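Long-range contact in UDP-N-Acetylglucosamine 2-Epimerase (Thermus thermophilus, PDB 1V4V), which probably interconverts UDP-N-acetylglucosamine and its 2-epimer, UDP-N-acetylmannosamine: residues 34-46 with 57-69. Sequence-based numbering, arbitrary orientation.
Sequences LKPLVLLTGQHRE and IQEDRNLDVMQER
The flat amide of Gln43 meets the backbone of 65-67 through its NE2, which donates to Met66 O at 2.9 Å, with that oxygen only 9° out of the amide plane. With CG anti to the carbonyl carbon (chi1 -59°) and the chain extended beyond it, Gln43 spans to this carbonyl while its CG lies across Val65 CG1. Shortening Gln43 to an alanine would probably leave Met66 O without this donor and Val65 CG1 without the methylene packed against it. Gln43 CB also sits over the centre of one face of the His44 ring, 4.1 Å above its plane. The Arg45 guanidinium is met obliquely by Glu59; OE1 stands 3.7 Å from Arg45 NE, well out of the guanidinium plane, so this long salt bridge rests on charge alone. The main partner of that oxygen is Arg49. Asp60 OD2 takes the Val38 N-H on its anti lone pair at 2.9 Å, the side chain being short enough to reach back to it. Val38 O in turn accepts from the backbone N-H groups of Asp60 and Arg61. Parallel pairing continues through Leu40, whose N donates to Arg61 O (2.9 Å) and whose O accepts from Leu63 N (3.0 Å). Leucines supply apolar bulk on both faces: Leu39 CD1 packs on Leu63 CD2 at 3.9 Å, under helix 72-89, whereas the side chain of Leu40 crosses that of Glu59 at about a right angle, its CG 3.6 Å from Glu59 CB. Beyond the strands, a water that can donate to Gly42 O or Leu63 O lies between the chains. Helix 45-53 joins the strands in a beta-alpha-beta crossover at the edge of the parallel sheet of a Rossmann-like GT-B domain. The chemistry implies a backbone-bonded, apolar centre continued by side-chain-to-backbone bonds at both ends, with the looser ion pair adding mainly electrostatic attraction.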
# COMPACT_ATOMS: atom_id res chain seq x y z
N LEU A 34 -5.25 -10.25 -26.11
CA LEU A 34 -4.44 -10.36 -24.90
C LEU A 34 -3.46 -11.52 -24.97
O LEU A 34 -3.75 -12.56 -25.56
CB LEU A 34 -5.32 -10.54 -23.66
CG LEU A 34 -6.21 -9.39 -23.21
CD1 LEU A 34 -7.03 -9.80 -22.00
CD2 LEU A 34 -5.35 -8.18 -22.90
N LYS A 35 -2.30 -11.34 -24.35
CA LYS A 35 -1.30 -12.38 -24.29
C LYS A 35 -0.75 -12.40 -22.87
O LYS A 35 -0.19 -11.41 -22.39
CB LYS A 35 -0.16 -12.11 -25.27
CG LYS A 35 0.96 -13.13 -25.17
CD LYS A 35 1.87 -13.12 -26.38
CE LYS A 35 2.56 -11.79 -26.55
NZ LYS A 35 3.36 -11.73 -27.82
N PRO A 36 -0.93 -13.52 -22.16
CA PRO A 36 -0.44 -13.61 -20.79
C PRO A 36 1.03 -14.00 -20.76
O PRO A 36 1.50 -14.74 -21.63
CB PRO A 36 -1.33 -14.68 -20.18
CG PRO A 36 -1.49 -15.64 -21.33
CD PRO A 36 -1.72 -14.72 -22.52
N LEU A 37 1.76 -13.49 -19.78
CA LEU A 37 3.17 -13.81 -19.62
C LEU A 37 3.43 -14.07 -18.15
O LEU A 37 2.71 -13.55 -17.29
CB LEU A 37 4.05 -12.64 -20.08
CG LEU A 37 3.98 -12.22 -21.55
CD1 LEU A 37 4.82 -10.96 -21.72
CD2 LEU A 37 4.49 -13.34 -22.45
N VAL A 38 4.45 -14.87 -17.86
CA VAL A 38 4.78 -15.19 -16.47
C VAL A 38 6.17 -14.73 -16.06
O VAL A 38 7.17 -15.05 -16.72
CB VAL A 38 4.67 -16.71 -16.21
CG1 VAL A 38 5.22 -17.06 -14.83
CG2 VAL A 38 3.22 -17.15 -16.31
N LEU A 39 6.22 -13.98 -14.97
CA LEU A 39 7.47 -13.49 -14.41
C LEU A 39 7.61 -14.17 -13.05
O LEU A 39 6.80 -13.92 -12.16
CB LEU A 39 7.43 -11.97 -14.20
CG LEU A 39 8.59 -11.39 -13.37
CD1 LEU A 39 9.91 -11.60 -14.09
CD2 LEU A 39 8.34 -9.91 -13.14
N LEU A 40 8.60 -15.05 -12.89
CA LEU A 40 8.80 -15.70 -11.60
C LEU A 40 9.58 -14.75 -10.72
O LEU A 40 10.50 -14.08 -11.19
CB LEU A 40 9.57 -17.02 -11.78
CG LEU A 40 8.85 -18.06 -12.65
CD1 LEU A 40 9.58 -19.39 -12.57
CD2 LEU A 40 7.40 -18.22 -12.17
N THR A 41 9.22 -14.69 -9.44
CA THR A 41 9.86 -13.76 -8.52
C THR A 41 10.43 -14.41 -7.26
O THR A 41 10.86 -13.71 -6.34
CB THR A 41 8.84 -12.69 -8.07
OG1 THR A 41 7.77 -13.32 -7.37
CG2 THR A 41 8.26 -11.95 -9.27
N GLY A 42 10.46 -15.74 -7.23
CA GLY A 42 10.95 -16.45 -6.06
C GLY A 42 12.35 -17.03 -6.10
O GLY A 42 13.14 -16.75 -7.01
N GLN A 43 12.64 -17.87 -5.10
CA GLN A 43 13.96 -18.49 -4.94
C GLN A 43 14.17 -19.85 -5.60
O GLN A 43 15.31 -20.26 -5.81
CB GLN A 43 14.27 -18.65 -3.45
CG GLN A 43 14.28 -17.37 -2.65
CD GLN A 43 14.43 -17.64 -1.16
OE1 GLN A 43 13.59 -18.31 -0.56
NE2 GLN A 43 15.49 -17.11 -0.56
N HIS A 44 13.10 -20.57 -5.91
CA HIS A 44 13.25 -21.89 -6.49
C HIS A 44 12.70 -21.99 -7.91
O HIS A 44 11.60 -22.50 -8.13
CB HIS A 44 12.57 -22.92 -5.58
CG HIS A 44 12.93 -22.76 -4.14
ND1 HIS A 44 14.22 -22.89 -3.68
CD2 HIS A 44 12.17 -22.46 -3.06
CE1 HIS A 44 14.25 -22.67 -2.38
NE2 HIS A 44 13.02 -22.41 -1.98
N ARG A 45 13.49 -21.51 -8.86
CA ARG A 45 13.12 -21.51 -10.27
C ARG A 45 12.69 -22.88 -10.78
O ARG A 45 11.57 -23.06 -11.25
CB ARG A 45 14.30 -20.99 -11.10
CG ARG A 45 14.10 -21.02 -12.61
CD ARG A 45 15.26 -20.33 -13.32
NE ARG A 45 15.17 -20.43 -14.77
CZ ARG A 45 15.42 -21.54 -15.46
NH1 ARG A 45 15.78 -22.65 -14.82
NH2 ARG A 45 15.32 -21.54 -16.78
N GLU A 46 13.59 -23.86 -10.67
CA GLU A 46 13.32 -25.21 -11.13
C GLU A 46 12.11 -25.83 -10.44
O GLU A 46 11.31 -26.53 -11.06
CB GLU A 46 14.55 -26.09 -10.92
CG GLU A 46 14.57 -27.37 -11.74
CD GLU A 46 14.39 -27.12 -13.23
OE1 GLU A 46 13.24 -26.90 -13.66
OE2 GLU A 46 15.41 -27.12 -13.96
N ILE A 57 2.13 -24.66 -18.44
CA ILE A 57 2.57 -23.26 -18.46
C ILE A 57 4.09 -23.17 -18.26
O ILE A 57 4.66 -23.91 -17.46
CB ILE A 57 1.87 -22.46 -17.33
CG1 ILE A 57 0.36 -22.41 -17.59
CG2 ILE A 57 2.43 -21.03 -17.27
CD1 ILE A 57 -0.44 -21.81 -16.45
N GLN A 58 4.72 -22.27 -19.01
CA GLN A 58 6.16 -22.06 -18.92
C GLN A 58 6.36 -20.60 -18.52
O GLN A 58 5.54 -19.76 -18.88
CB GLN A 58 6.82 -22.30 -20.28
CG GLN A 58 6.10 -23.34 -21.14
CD GLN A 58 6.07 -24.71 -20.51
OE1 GLN A 58 5.31 -25.59 -20.94
NE2 GLN A 58 6.89 -24.92 -19.49
N GLU A 59 7.44 -20.29 -17.80
CA GLU A 59 7.66 -18.90 -17.42
C GLU A 59 8.37 -18.19 -18.56
O GLU A 59 9.03 -18.82 -19.39
CB GLU A 59 8.49 -18.80 -16.13
CG GLU A 59 10.00 -18.67 -16.30
CD GLU A 59 10.68 -20.01 -16.48
OE1 GLU A 59 11.93 -20.05 -16.45
OE2 GLU A 59 9.97 -21.02 -16.64
N ASP A 60 8.23 -16.87 -18.60
CA ASP A 60 8.85 -16.06 -19.64
C ASP A 60 10.11 -15.36 -19.14
O ASP A 60 11.02 -15.09 -19.92
CB ASP A 60 7.84 -15.03 -20.14
CG ASP A 60 6.69 -15.67 -20.89
OD1 ASP A 60 6.89 -16.09 -22.05
OD2 ASP A 60 5.59 -15.76 -20.32
N ARG A 61 10.16 -15.09 -17.84
CA ARG A 61 11.31 -14.41 -17.26
C ARG A 61 11.39 -14.71 -15.76
O ARG A 61 10.39 -15.08 -15.14
CB ARG A 61 11.19 -12.90 -17.50
CG ARG A 61 12.38 -12.08 -17.04
CD ARG A 61 12.47 -10.78 -17.83
NE ARG A 61 13.48 -9.87 -17.30
CZ ARG A 61 13.96 -8.82 -17.96
NH1 ARG A 61 13.52 -8.56 -19.19
NH2 ARG A 61 14.86 -8.03 -17.39
N ASN A 62 12.58 -14.56 -15.19
CA ASN A 62 12.79 -14.81 -13.77
C ASN A 62 13.60 -13.68 -13.15
O ASN A 62 14.51 -13.15 -13.79
CB ASN A 62 13.57 -16.12 -13.56
CG ASN A 62 12.91 -17.31 -14.20
OD1 ASN A 62 12.86 -17.43 -15.43
ND2 ASN A 62 12.40 -18.21 -13.37
N LEU A 63 13.28 -13.31 -11.92
CA LEU A 63 14.05 -12.28 -11.24
C LEU A 63 15.23 -13.00 -10.59
O LEU A 63 15.19 -14.21 -10.39
CB LEU A 63 13.20 -11.58 -10.16
CG LEU A 63 12.00 -10.78 -10.65
CD1 LEU A 63 11.39 -10.02 -9.47
CD2 LEU A 63 12.44 -9.79 -11.74
N ASP A 64 16.28 -12.25 -10.26
CA ASP A 64 17.46 -12.84 -9.64
C ASP A 64 17.34 -12.67 -8.13
O ASP A 64 17.54 -11.58 -7.60
CB ASP A 64 18.72 -12.15 -10.18
CG ASP A 64 19.99 -12.83 -9.73
OD1 ASP A 64 21.04 -12.62 -10.38
OD2 ASP A 64 19.96 -13.56 -8.71
N VAL A 65 17.00 -13.76 -7.44
CA VAL A 65 16.81 -13.72 -6.00
C VAL A 65 17.77 -14.63 -5.24
O VAL A 65 17.98 -15.78 -5.62
CB VAL A 65 15.35 -14.13 -5.65
CG1 VAL A 65 15.14 -14.11 -4.15
CG2 VAL A 65 14.38 -13.18 -6.34
N MSE A 66 18.33 -14.11 -4.15
CA MSE A 66 19.27 -14.88 -3.33
C MSE A 66 18.53 -16.06 -2.69
O MSE A 66 17.32 -16.01 -2.49
CB MSE A 66 19.86 -13.99 -2.22
CG MSE A 66 20.50 -12.69 -2.68
SE MSE A 66 21.21 -11.63 -1.20
CE MSE A 66 20.41 -12.57 0.28
N GLN A 67 19.27 -17.12 -2.36
CA GLN A 67 18.66 -18.28 -1.73
C GLN A 67 18.67 -18.11 -0.21
O GLN A 67 17.78 -18.59 0.49
CB GLN A 67 19.43 -19.56 -2.10
CG GLN A 67 18.60 -20.58 -2.85
CD GLN A 67 18.29 -20.16 -4.27
OE1 GLN A 67 17.52 -20.82 -4.97
NE2 GLN A 67 18.89 -19.05 -4.71
N GLU A 68 19.70 -17.43 0.28
CA GLU A 68 19.86 -17.20 1.71
C GLU A 68 18.80 -16.27 2.29
O GLU A 68 18.26 -15.41 1.59
CB GLU A 68 21.25 -16.62 1.99
CG GLU A 68 21.53 -15.35 1.21
CD GLU A 68 22.75 -14.60 1.71
OE1 GLU A 68 22.78 -14.27 2.92
OE2 GLU A 68 23.66 -14.33 0.91
N ARG A 69 18.52 -16.45 3.57
CA ARG A 69 17.56 -15.64 4.30
C ARG A 69 18.07 -14.20 4.22
O ARG A 69 19.28 -13.98 4.14
CB ARG A 69 17.49 -16.13 5.75
CG ARG A 69 16.44 -15.48 6.63
CD ARG A 69 16.33 -16.23 7.96
NE ARG A 69 17.63 -16.65 8.49
CZ ARG A 69 18.20 -17.84 8.25
NH1 ARG A 69 19.38 -18.12 8.76
NH2 ARG A 69 17.57 -18.74 7.51
O HOH W 1 12.84 -15.45 -9.35